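Local coordinates for protein microbial serine proteinases; subtilisin (Bacillus subtilis, PDB 2GKO) that probably hydrolyses peptide bonds in proteins, as a cold-adapted serine protease of the subtilisin family that carries bound calcium, at residues Tyr14-Ser17 and Asn18-Ser21; Ala100-Val103 and Leu104-Gly108; Gly143-Ser146 and Leu147-Asn150; Ala268-Asn271 and Val272-Arg275. One frame throughout, in Å; residues are numbered along the deposited sequence.

In the fold
The four contacts come one after another along the chain, and none touches another. All are local contacts at helix or strand ends. Contact 1 follows helix 8-14. Contact 2 leaves strand 97-102 of the central, mainly parallel sheet and leads to helix 112-129. Contacts 3 and 4 start helices 146-157 and 271-283. Contacts 2 and 3 are the closest pair, with centres about 18 Å apart, and both pack on helix 112-129. Contact 4 reaches Tyr156 near the end of the helix that contact 3 opens. Contact 1 lies about 38 Å, centre to centre, from contact 3, across the chain's centre. Together they show how helices and a strand of the subtilisin-type alpha/beta fold begin and end.

Contact 1 of 4, residues Tyr14-Ser17 and Asn18-Ser21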
ATOM      1  N   TYR A  14      -8.097  -4.325  11.395  1.00 14.02           N
ATOM      2  CA  TYR A  14      -8.690  -3.634  12.551  1.00 14.18           C
ATOM      3  C   TYR A  14      -8.834  -4.596  13.728  1.00 15.67           C
ATOM      4  O   TYR A  14      -9.011  -4.150  14.875  1.00 15.68           O
ATOM      5  CB  TYR A  14     -10.067  -3.030  12.209  1.00 14.68           C
ATOM      6  CG  TYR A  14      -9.936  -1.578  11.849  1.00 14.72           C
ATOM      7  CD1 TYR A  14     -10.249  -0.582  12.762  1.00 14.29           C
ATOM      8  CD2 TYR A  14      -9.403  -1.201  10.623  1.00 14.45           C
ATOM      9  CE1 TYR A  14     -10.071   0.770  12.442  1.00 12.87           C
ATOM     10  CE2 TYR A  14      -9.217   0.132  10.300  1.00 14.22           C
ATOM     11  CZ  TYR A  14      -9.557   1.117  11.209  1.00 14.20           C
ATOM     12  OH  TYR A  14      -9.368   2.432  10.884  1.00 12.60           O
ATOM     13  N   ASN A  15      -8.748  -5.891  13.439  1.00 16.30           N
ATOM     14  CA  ASN A  15      -8.895  -6.954  14.455  1.00 17.03           C
ATOM     15  C   ASN A  15     -10.241  -6.842  15.170  1.00 17.29           C
ATOM     16  O   ASN A  15     -10.313  -6.794  16.394  1.00 18.04           O
ATOM     17  CB  ASN A  15      -7.711  -6.919  15.417  1.00 16.62           C
ATOM     18  CG  ASN A  15      -7.482  -8.257  16.154  1.00 16.50           C
ATOM     19  OD1 ASN A  15      -6.522  -8.372  16.901  1.00 21.26           O
ATOM     20  ND2 ASN A  15      -8.356  -9.240  15.942  1.00 17.72           N
ATOM     21  N   ASN A  16     -11.308  -6.814  14.387  1.00 17.82           N
ATOM     22  CA  ASN A  16     -12.665  -6.759  14.910  1.00 18.55           C
ATOM     23  C   ASN A  16     -13.635  -7.383  13.921  1.00 19.68           C
ATOM     24  O   ASN A  16     -13.860  -6.845  12.835  1.00 20.25           O
ATOM     25  CB  ASN A  16     -13.045  -5.303  15.203  1.00 18.69           C
ATOM     26  CG  ASN A  16     -14.417  -5.158  15.824  1.00 19.07           C
ATOM     27  OD1 ASN A  16     -15.218  -6.085  15.833  1.00 22.11           O
ATOM     28  ND2 ASN A  16     -14.697  -3.966  16.342  1.00 23.14           N
ATOM     29  N   SER A  17     -14.245  -8.496  14.319  1.00 19.47           N
ATOM     30  CA  SER A  17     -15.090  -9.285  13.426  1.00 20.14           C
ATOM     31  C   SER A  17     -16.400  -8.618  13.105  1.00 19.11           C
ATOM     32  O   SER A  17     -17.081  -9.027  12.167  1.00 19.57           O
ATOM     33  CB  SER A  17     -15.391 -10.648  14.068  1.00 20.66           C
ATOM     34  OG  SER A  17     -14.184 -11.302  14.401  1.00 23.46           O
ATOM     35  N   ASN A  18     -16.770  -7.608  13.895  1.00 19.62           N
ATOM     36  CA  ASN A  18     -18.065  -6.932  13.761  1.00 19.72           C
ATOM     37  C   ASN A  18     -17.932  -5.446  13.455  1.00 18.96           C
ATOM     38  O   ASN A  18     -18.883  -4.695  13.615  1.00 19.64           O
ATOM     39  CB  ASN A  18     -18.887  -7.112  15.042  1.00 19.58           C
ATOM     40  CG  ASN A  18     -19.229  -8.548  15.299  1.00 21.04           C
ATOM     41  OD1 ASN A  18     -18.814  -9.125  16.296  1.00 23.45           O
ATOM     42  ND2 ASN A  18     -19.980  -9.143  14.390  1.00 21.77           N
ATOM     43  N   LEU A  19     -16.745  -5.041  13.022  1.00 18.21           N
ATOM     44  CA  LEU A  19     -16.468  -3.662  12.622  1.00 18.28           C
ATOM     45  C   LEU A  19     -17.470  -3.189  11.581  1.00 17.74           C
ATOM     46  O   LEU A  19     -17.688  -3.868  10.604  1.00 17.66           O
ATOM     47  CB  LEU A  19     -15.047  -3.589  12.028  1.00 17.77           C
ATOM     48  CG  LEU A  19     -14.436  -2.202  11.898  1.00 17.95           C
ATOM     49  CD1 LEU A  19     -13.837  -1.691  13.171  1.00 18.59           C
ATOM     50  CD2 LEU A  19     -13.368  -2.223  10.792  1.00 18.55           C
ATOM     51  N   THR A  20     -18.086  -2.024  11.799  1.00 18.65           N
ATOM     52  CA  THR A  20     -19.024  -1.448  10.834  1.00 19.50           C
ATOM     53  C   THR A  20     -18.496  -0.195  10.145  1.00 18.49           C
ATOM     54  O   THR A  20     -19.069   0.231   9.153  1.00 19.35           O
ATOM     55  CB  THR A  20     -20.350  -1.098  11.531  1.00 19.97           C
ATOM     56  OG1 THR A  20     -20.074  -0.343  12.717  1.00 23.37           O
ATOM     57  CG2 THR A  20     -21.018  -2.357  12.035  1.00 22.16           C
ATOM     58  N   SER A  21     -17.445   0.398  10.697  1.00 17.52           N
ATOM     59  CA  SER A  21     -16.810   1.568  10.087  1.00 17.12           C
ATOM     60  C   SER A  21     -15.397   1.736  10.615  1.00 16.07           C
ATOM     61  O   SER A  21     -15.008   1.146  11.628  1.00 17.06           O
ATOM     62  CB  SER A  21     -17.631   2.845  10.343  1.00 17.18           C
ATOM     63  OG  SER A  21     -17.573   3.223  11.707  1.00 19.33           O
TER
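Leu19 folds back over Asn16 and Tyr14 where the chain turns after helix 8-14. Its CG stands anti to the backbone N (chi1 -164°), which sends both methyls back to the earlier residues. CD2 lies 3.6 Å from CG of Tyr14, and CD1 lies 3.8 Å from CD1 of the same ring. The two side chains cross at about a right angle. CD1 of Leu19 also rests 4.0 Å from ND2 of Asn16. The leucine methyls thus pack on the CB, CG and CD1 side of the tyrosine. The phenol OH is held elsewhere, by Val92 O and Ser23 N.

Asn16 grips the turn from within. Its OD1 accepts the backbone N of Asn18 at 2.9 Å. The bond is fairly straight, but the donor sits above the carbonyl plane, 38° out of it. CB of Asn18 also comes within 3.9 Å of Asn16 OD1. The backbone O of Asn16 takes Leu19 N in a weak bond of 3.4 Å. With an alanine here in place of Asn16, Asn18 N would probably lose its side-chain acceptor, and the turn would rest on the weak backbone bond.

Asn15, with positive phi, is the C-prime residue of a Schellman motif that ends the helix. The chain then makes a type I beta turn from Asn16 to Leu19. The bond from Asn18 N to Asn16 OD1 adds an Asx turn over Asn16 to Asn18, inside the beta turn. The whole is a surface turn between helix 8-14 and strand 29-34.

Contact 2 of 4, residues Ala100-Val103 and Leu104-Gly108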
ATOM      1  N   ALA A 100      -3.883  11.339  -5.793  1.00  9.56           N
ATOM      2  CA  ALA A 100      -4.044  10.364  -6.860  1.00  9.52           C
ATOM      3  C   ALA A 100      -3.069  10.775  -7.952  1.00  9.85           C
ATOM      4  O   ALA A 100      -3.304  11.765  -8.656  1.00  9.61           O
ATOM      5  CB  ALA A 100      -5.497  10.351  -7.373  1.00 10.11           C
ATOM      6  N   TYR A 101      -1.955  10.042  -8.057  1.00  8.63           N
ATOM      7  CA  TYR A 101      -0.910  10.314  -9.055  1.00  9.10           C
ATOM      8  C   TYR A 101      -0.939   9.194 -10.102  1.00  9.65           C
ATOM      9  O   TYR A 101      -0.615   8.034  -9.796  1.00  9.20           O
ATOM     10  CB  TYR A 101       0.459  10.366  -8.380  1.00  9.21           C
ATOM     11  CG  TYR A 101       0.776  11.625  -7.600  1.00  8.61           C
ATOM     12  CD1 TYR A 101      -0.200  12.589  -7.299  1.00  9.18           C
ATOM     13  CD2 TYR A 101       2.083  11.847  -7.134  1.00  8.62           C
ATOM     14  CE1 TYR A 101       0.119  13.746  -6.541  1.00  9.12           C
ATOM     15  CE2 TYR A 101       2.419  12.988  -6.420  1.00  9.88           C
ATOM     16  CZ  TYR A 101       1.438  13.943  -6.118  1.00 10.77           C
ATOM     17  OH  TYR A 101       1.812  15.041  -5.383  1.00 11.45           O
ATOM     18  N   LYS A 102      -1.333   9.518 -11.336  1.00  9.02           N
ATOM     19  CA  LYS A 102      -1.415   8.515 -12.398  1.00  9.06           C
ATOM     20  C   LYS A 102      -0.012   8.353 -12.977  1.00  9.98           C
ATOM     21  O   LYS A 102       0.537   9.298 -13.523  1.00 10.77           O
ATOM     22  CB  LYS A 102      -2.441   8.891 -13.463  1.00  8.24           C
ATOM     23  CG  LYS A 102      -2.637   7.856 -14.546  1.00  8.67           C
ATOM     24  CD  LYS A 102      -3.785   8.240 -15.454  1.00 10.61           C
ATOM     25  CE  LYS A 102      -4.016   7.175 -16.493  1.00 11.82           C
ATOM     26  NZ  LYS A 102      -5.180   7.478 -17.402  1.00 12.38           N
ATOM     27  N   VAL A 103       0.551   7.171 -12.809  1.00 10.18           N
ATOM     28  CA  VAL A 103       1.878   6.820 -13.338  1.00 10.95           C
ATOM     29  C   VAL A 103       1.881   5.643 -14.312  1.00 12.52           C
ATOM     30  O   VAL A 103       2.908   5.378 -14.955  1.00 12.84           O
ATOM     31  CB  VAL A 103       2.866   6.535 -12.187  1.00 10.44           C
ATOM     32  CG1 VAL A 103       2.864   7.680 -11.218  1.00 11.52           C
ATOM     33  CG2 VAL A 103       2.576   5.184 -11.470  1.00  9.59           C
ATOM     34  N   LEU A 104       0.752   4.941 -14.424  1.00 13.78           N
ATOM     35  CA  LEU A 104       0.587   3.800 -15.320  1.00 16.66           C
ATOM     36  C   LEU A 104      -0.414   4.264 -16.364  1.00 20.31           C
ATOM     37  O   LEU A 104      -1.573   4.536 -16.064  1.00 20.20           O
ATOM     38  CB  LEU A 104       0.090   2.600 -14.540  1.00 16.46           C
ATOM     39  CG  LEU A 104       0.944   2.150 -13.355  1.00 16.53           C
ATOM     40  CD1 LEU A 104       0.367   0.910 -12.676  1.00 18.57           C
ATOM     41  CD2 LEU A 104       2.348   1.865 -13.805  1.00 16.89           C
ATOM     42  N   GLY A 105       0.086   4.442 -17.573  1.00 25.26           N
ATOM     43  CA  GLY A 105      -0.605   5.235 -18.569  1.00 28.60           C
ATOM     44  C   GLY A 105      -1.378   4.338 -19.477  1.00 31.93           C
ATOM     45  O   GLY A 105      -1.065   3.145 -19.593  1.00 32.54           O
ATOM     46  N   ASP A 106      -2.380   4.912 -20.138  1.00 35.65           N
ATOM     47  CA  ASP A 106      -3.262   4.129 -20.976  1.00 38.19           C
ATOM     48  C   ASP A 106      -2.539   3.751 -22.275  1.00 39.98           C
ATOM     49  O   ASP A 106      -1.761   4.541 -22.828  1.00 40.56           O
ATOM     50  CB  ASP A 106      -4.598   4.839 -21.295  1.00 38.78           C
ATOM     51  CG  ASP A 106      -5.189   5.600 -20.106  1.00 40.30           C
ATOM     52  OD1 ASP A 106      -5.615   4.986 -19.102  1.00 39.73           O
ATOM     53  OD2 ASP A 106      -5.277   6.851 -20.125  1.00 44.06           O
ATOM     54  N   ASP A 107      -2.710   2.505 -22.696  1.00 42.00           N
ATOM     55  CA  ASP A 107      -3.113   1.431 -21.791  1.00 43.69           C
ATOM     56  C   ASP A 107      -2.328   0.192 -22.180  1.00 44.52           C
ATOM     57  O   ASP A 107      -1.880   0.031 -23.324  1.00 45.15           O
ATOM     58  CB  ASP A 107      -4.636   1.221 -21.744  1.00 44.11           C
ATOM     59  CG  ASP A 107      -5.208   1.332 -20.332  1.00 45.55           C
ATOM     60  OD1 ASP A 107      -6.016   0.460 -19.949  1.00 48.22           O
ATOM     61  OD2 ASP A 107      -4.932   2.262 -19.539  1.00 47.41           O
ATOM     62  N   GLY A 108      -2.182  -0.683 -21.201  1.00 45.17           N
ATOM     63  CA  GLY A 108      -0.928  -1.373 -20.987  1.00 45.20           C
ATOM     64  C   GLY A 108      -0.556  -0.767 -19.650  1.00 45.32           C
ATOM     65  O   GLY A 108      -1.310  -0.994 -18.687  1.00 46.19           O
TER
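Lys102 reaches its ammonium NZ to the carboxylate of Asp106 beside the C-terminal end of strand 97-102, a central parallel strand of the subtilase alpha/beta fold. The loop 104-108 carries the chain from this strand toward helix 112-129. The lysine is fully extended. Its chi1 of -176° sends the chain out alongside the departing loop, and CE passes 3.6 Å from Leu104 O. Asp106 crosses it at about a right angle and turns its carboxylate to the ammonium.

Val103 and Leu104 point elsewhere. Their side chains touch obliquely, CG2 of Val103 lying 3.9 Å from CG of Leu104. Val103 packs on Ile115 and Ala118 of helix 112-129 and on Leu33 of strand 29-34. Leu104 lies against Asp34, and its side chain is about 7 Å from the bound phenylmethanesulfonic acid, so this end of the loop is near the ligand.

The salt bridge has further partners. Thr66 O also accepts from Lys102 NZ, and Arg68 pairs with Asp106 OD2. Across the contact, Lys102 NZ meets Asp106 OD2 at 2.8 Å on its syn side, 27° out of the carboxylate plane, with a weaker bond of 3.0 Å from NZ to OD1.

Contact 3 of 4, residues Gly143-Ser146 and Leu147-Asn150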
ATOM      1  N   GLY A 143      12.963  -6.582 -12.388  1.00 18.94           N
ATOM      2  CA  GLY A 143      14.155  -5.777 -12.594  1.00 19.20           C
ATOM      3  C   GLY A 143      14.112  -4.461 -11.851  1.00 19.09           C
ATOM      4  O   GLY A 143      13.048  -3.857 -11.672  1.00 19.41           O
ATOM      5  N   GLU A 144      15.287  -4.025 -11.426  1.00 18.27           N
ATOM      6  CA  GLU A 144      15.460  -2.763 -10.725  1.00 18.10           C
ATOM      7  C   GLU A 144      15.769  -1.599 -11.665  1.00 18.10           C
ATOM      8  O   GLU A 144      16.830  -1.543 -12.285  1.00 19.76           O
ATOM      9  CB  GLU A 144      16.589  -2.892  -9.705  1.00 17.74           C
ATOM     10  CG  GLU A 144      16.708  -1.656  -8.846  1.00 17.78           C
ATOM     11  CD  GLU A 144      17.805  -1.710  -7.805  1.00 17.17           C
ATOM     12  OE1 GLU A 144      18.483  -2.751  -7.645  1.00 16.98           O
ATOM     13  OE2 GLU A 144      17.989  -0.673  -7.140  1.00 16.69           O
ATOM     14  N   SER A 145      14.866  -0.640 -11.743  1.00 17.49           N
ATOM     15  CA  SER A 145      15.071   0.568 -12.523  1.00 16.70           C
ATOM     16  C   SER A 145      15.799   1.582 -11.639  1.00 16.06           C
ATOM     17  O   SER A 145      15.334   1.933 -10.557  1.00 14.19           O
ATOM     18  CB  SER A 145      13.732   1.142 -12.998  1.00 16.90           C
ATOM     19  OG  SER A 145      13.837   2.513 -13.312  1.00 18.57           O
ATOM     20  N   SER A 146      16.971   2.038 -12.072  1.00 15.92           N
ATOM     21  CA  SER A 146      17.689   3.051 -11.298  1.00 15.37           C
ATOM     22  C   SER A 146      16.890   4.360 -11.200  1.00 14.76           C
ATOM     23  O   SER A 146      17.005   5.052 -10.200  1.00 14.39           O
ATOM     24  CB  SER A 146      19.089   3.320 -11.882  1.00 16.58           C
ATOM     25  OG  SER A 146      18.975   3.739 -13.212  1.00 18.47           O
ATOM     26  N   LEU A 147      16.083   4.697 -12.203  1.00 14.92           N
ATOM     27  CA  LEU A 147      15.252   5.905 -12.128  1.00 14.83           C
ATOM     28  C   LEU A 147      14.312   5.798 -10.925  1.00 14.94           C
ATOM     29  O   LEU A 147      14.200   6.728 -10.134  1.00 14.70           O
ATOM     30  CB  LEU A 147      14.447   6.094 -13.418  1.00 15.88           C
ATOM     31  CG  LEU A 147      15.232   6.496 -14.661  1.00 18.07           C
ATOM     32  CD1 LEU A 147      14.348   6.441 -15.890  1.00 20.58           C
ATOM     33  CD2 LEU A 147      15.807   7.904 -14.470  1.00 20.01           C
ATOM     34  N   ILE A 148      13.659   4.643 -10.790  1.00 14.40           N
ATOM     35  CA  ILE A 148      12.696   4.460  -9.712  1.00 13.75           C
ATOM     36  C   ILE A 148      13.417   4.353  -8.368  1.00 12.99           C
ATOM     37  O   ILE A 148      13.045   4.974  -7.367  1.00 12.47           O
ATOM     38  CB  ILE A 148      11.818   3.233  -9.979  1.00 13.69           C
ATOM     39  CG1 ILE A 148      10.872   3.523 -11.150  1.00 15.33           C
ATOM     40  CG2 ILE A 148      11.028   2.861  -8.713  1.00 13.98           C
ATOM     41  CD1 ILE A 148      10.181   2.310 -11.700  1.00 15.07           C
ATOM     42  N   THR A 149      14.468   3.548  -8.323  1.00 13.53           N
ATOM     43  CA  THR A 149      15.278   3.429  -7.108  1.00 12.84           C
ATOM     44  C   THR A 149      15.772   4.775  -6.569  1.00 13.03           C
ATOM     45  O   THR A 149      15.621   5.086  -5.381  1.00 12.52           O
ATOM     46  CB  THR A 149      16.477   2.527  -7.387  1.00 13.52           C
ATOM     47  OG1 THR A 149      16.040   1.175  -7.561  1.00 13.15           O
ATOM     48  CG2 THR A 149      17.407   2.483  -6.196  1.00 13.70           C
ATOM     49  N   ASN A 150      16.353   5.582  -7.452  1.00 13.61           N
ATOM     50  CA  ASN A 150      16.900   6.875  -7.043  1.00 13.59           C
ATOM     51  C   ASN A 150      15.816   7.831  -6.564  1.00 13.51           C
ATOM     52  O   ASN A 150      16.026   8.594  -5.617  1.00 14.33           O
ATOM     53  CB  ASN A 150      17.708   7.500  -8.164  1.00 13.99           C
ATOM     54  CG  ASN A 150      19.009   6.745  -8.434  1.00 15.09           C
ATOM     55  OD1 ASN A 150      19.399   5.874  -7.655  1.00 14.04           O
ATOM     56  ND2 ASN A 150      19.662   7.064  -9.554  1.00 14.19           N
TER
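Thr149 reaches back from the first turn of helix 146-157 to Ser145 and Glu144. Its CB lies 3.4 Å from Ser145 O. At CB the side chain forks. OG1 stands anti to the carbonyl carbon (chi1 -70°), and this turns the hydroxyl toward the residues before the helix. It donates to Glu144 OE2 at 2.7 Å and uses the anti lone pair of that oxygen, the one away from OE1. The other branch, CG2, sits 3.3 Å from the same OE2. The glutamate comes in extended and crosses the threonine at about a right angle. Its other oxygen, OE1, forms a salt bridge with Lys221.

The backbone bonds set this position. Thr149 N meets Ser145 O at 2.9 Å with a nearly straight N-H line, and Asn150 N bonds to Ser146 O. Ser145 is the N-cap. Its OG accepts Ile148 N in a weak bond of 3.3 Å, while Ile148 CD1 lies 4.0 Å from Ser145 CB. Ile148 also packs on Ala112 and Ile115 of helix 112-129.

A carboxylate thus stands at the helix start, held by a hydroxyl and a lysine. The positive end of the helix and Lys221 are both likely to favour its ionised form.

Contact 4 of 4, residues Ala268-Asn271 and Val272-Arg275; sequences AASN and VDVR
Ser270 and Asp273 bind each other twice, in opposite directions, and one of the two bonds meets the carboxylate from above its plane. Ser270 N points at Asp273 OD2, 3.0 Å away, with an almost straight N-H line of 175°. Yet the donor lies 40° out of the carboxylate plane. In return, Ser270 OG accepts Asp273 N at 3.0 Å. The serine hydroxyl sits between its own backbone N and carbonyl carbon (chi1 63°), and from there it can face the first turn of helix 271-283. A glycine in place of Ser270 would probably leave Asp273 N without its capping acceptor, though the bond from the backbone N to the carboxylate could remain.

Ala269 packs beside the box. Its CB lies 3.9 Å from CB of Asp273 and 4.1 Å from CG2 of Val274. Val274 also packs on Trp263 of helix 248-265 and on Leu161 of strand 161-165.

Regular helix bonds follow, from Val274 N to Ser270 O and from Arg275 N to Asn271 O. Asn271 is buried. Its OD1 takes Val272 N at 3.0 Å in a weak, bent bond, while its ND2 is held by Val160 O and Tyr156 O. Arg275 leads away, extended, to a salt bridge with Glu225.

The reciprocal pair is a capping box, with Ser270 as N-cap and Asp273 three residues on. It is a classic start for an alpha helix, and here it opens helix 271-283 of the subtilase fold.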
ATOM      1  N   ALA A 268       4.298  14.569  14.207  1.00 23.10           N
ATOM      2  CA  ALA A 268       5.664  15.059  14.126  1.00 23.11           C
ATOM      3  C   ALA A 268       6.704  13.935  14.022  1.00 22.61           C
ATOM      4  O   ALA A 268       7.889  14.210  13.826  1.00 23.32           O
ATOM      5  CB  ALA A 268       5.973  15.932  15.324  1.00 23.56           C
ATOM      6  N   ALA A 269       6.265  12.679  14.160  1.00 21.63           N
ATOM      7  CA  ALA A 269       7.112  11.511  13.877  1.00 20.31           C
ATOM      8  C   ALA A 269       7.670  11.564  12.450  1.00 19.20           C
ATOM      9  O   ALA A 269       7.059  12.149  11.572  1.00 18.77           O
ATOM     10  CB  ALA A 269       6.320  10.227  14.091  1.00 20.18           C
ATOM     11  N   SER A 270       8.843  10.969  12.239  1.00 18.00           N
ATOM     12  CA  SER A 270       9.458  10.868  10.919  1.00 17.40           C
ATOM     13  C   SER A 270       8.937   9.626  10.220  1.00 16.55           C
ATOM     14  O   SER A 270       8.326   8.772  10.854  1.00 15.77           O
ATOM     15  CB  SER A 270      10.965  10.710  11.029  1.00 17.69           C
ATOM     16  OG  SER A 270      11.270   9.494  11.700  1.00 16.52           O
ATOM     17  N   ASN A 271       9.190   9.527   8.920  1.00 16.09           N
ATOM     18  CA  ASN A 271       8.933   8.283   8.192  1.00 15.57           C
ATOM     19  C   ASN A 271       9.601   7.080   8.852  1.00 15.23           C
ATOM     20  O   ASN A 271       9.037   5.994   8.909  1.00 15.40           O
ATOM     21  CB  ASN A 271       9.344   8.363   6.709  1.00 15.26           C
ATOM     22  CG  ASN A 271      10.775   8.865   6.474  1.00 15.19           C
ATOM     23  OD1 ASN A 271      11.430   9.450   7.360  1.00 15.77           O
ATOM     24  ND2 ASN A 271      11.259   8.669   5.245  1.00 14.59           N
ATOM     25  N   VAL A 272      10.822   7.277   9.333  1.00 15.76           N
ATOM     26  CA  VAL A 272      11.584   6.191   9.955  1.00 15.79           C
ATOM     27  C   VAL A 272      10.898   5.716  11.245  1.00 15.79           C
ATOM     28  O   VAL A 272      10.802   4.507  11.499  1.00 14.57           O
ATOM     29  CB  VAL A 272      13.074   6.614  10.174  1.00 15.76           C
ATOM     30  CG1 VAL A 272      13.853   5.515  10.862  1.00 17.19           C
ATOM     31  CG2 VAL A 272      13.742   7.009   8.842  1.00 17.06           C
ATOM     32  N   ASP A 273      10.400   6.660  12.053  1.00 15.86           N
ATOM     33  CA  ASP A 273       9.621   6.333  13.246  1.00 16.68           C
ATOM     34  C   ASP A 273       8.369   5.515  12.957  1.00 16.60           C
ATOM     35  O   ASP A 273       8.073   4.554  13.650  1.00 16.37           O
ATOM     36  CB  ASP A 273       9.150   7.596  13.966  1.00 17.08           C
ATOM     37  CG  ASP A 273      10.284   8.440  14.521  1.00 19.42           C
ATOM     38  OD1 ASP A 273      11.381   7.910  14.868  1.00 20.76           O
ATOM     39  OD2 ASP A 273      10.137   9.676  14.643  1.00 19.73           O
ATOM     40  N   VAL A 274       7.620   5.908  11.928  1.00 15.76           N
ATOM     41  CA  VAL A 274       6.368   5.251  11.605  1.00 15.39           C
ATOM     42  C   VAL A 274       6.649   3.866  11.042  1.00 14.90           C
ATOM     43  O   VAL A 274       5.953   2.923  11.373  1.00 15.12           O
ATOM     44  CB  VAL A 274       5.522   6.098  10.617  1.00 15.11           C
ATOM     45  CG1 VAL A 274       4.278   5.331  10.156  1.00 15.78           C
ATOM     46  CG2 VAL A 274       5.160   7.434  11.264  1.00 14.50           C
ATOM     47  N   ARG A 275       7.689   3.770  10.222  1.00 15.35           N
ATOM     48  CA  ARG A 275       8.146   2.498   9.679  1.00 15.51           C
ATOM     49  C   ARG A 275       8.529   1.545  10.810  1.00 15.67           C
ATOM     50  O   ARG A 275       8.222   0.368  10.764  1.00 15.47           O
ATOM     51  CB  ARG A 275       9.339   2.737   8.771  1.00 15.62           C
ATOM     52  CG  ARG A 275       9.828   1.491   8.073  1.00 14.73           C
ATOM     53  CD  ARG A 275      10.966   1.743   7.163  1.00 12.62           C
ATOM     54  NE  ARG A 275      11.263   0.563   6.345  1.00 13.41           N
ATOM     55  CZ  ARG A 275      12.208   0.516   5.415  1.00 12.15           C
ATOM     56  NH1 ARG A 275      12.943   1.578   5.120  1.00 14.90           N
ATOM     57  NH2 ARG A 275      12.362  -0.596   4.702  1.00 12.52           N
TER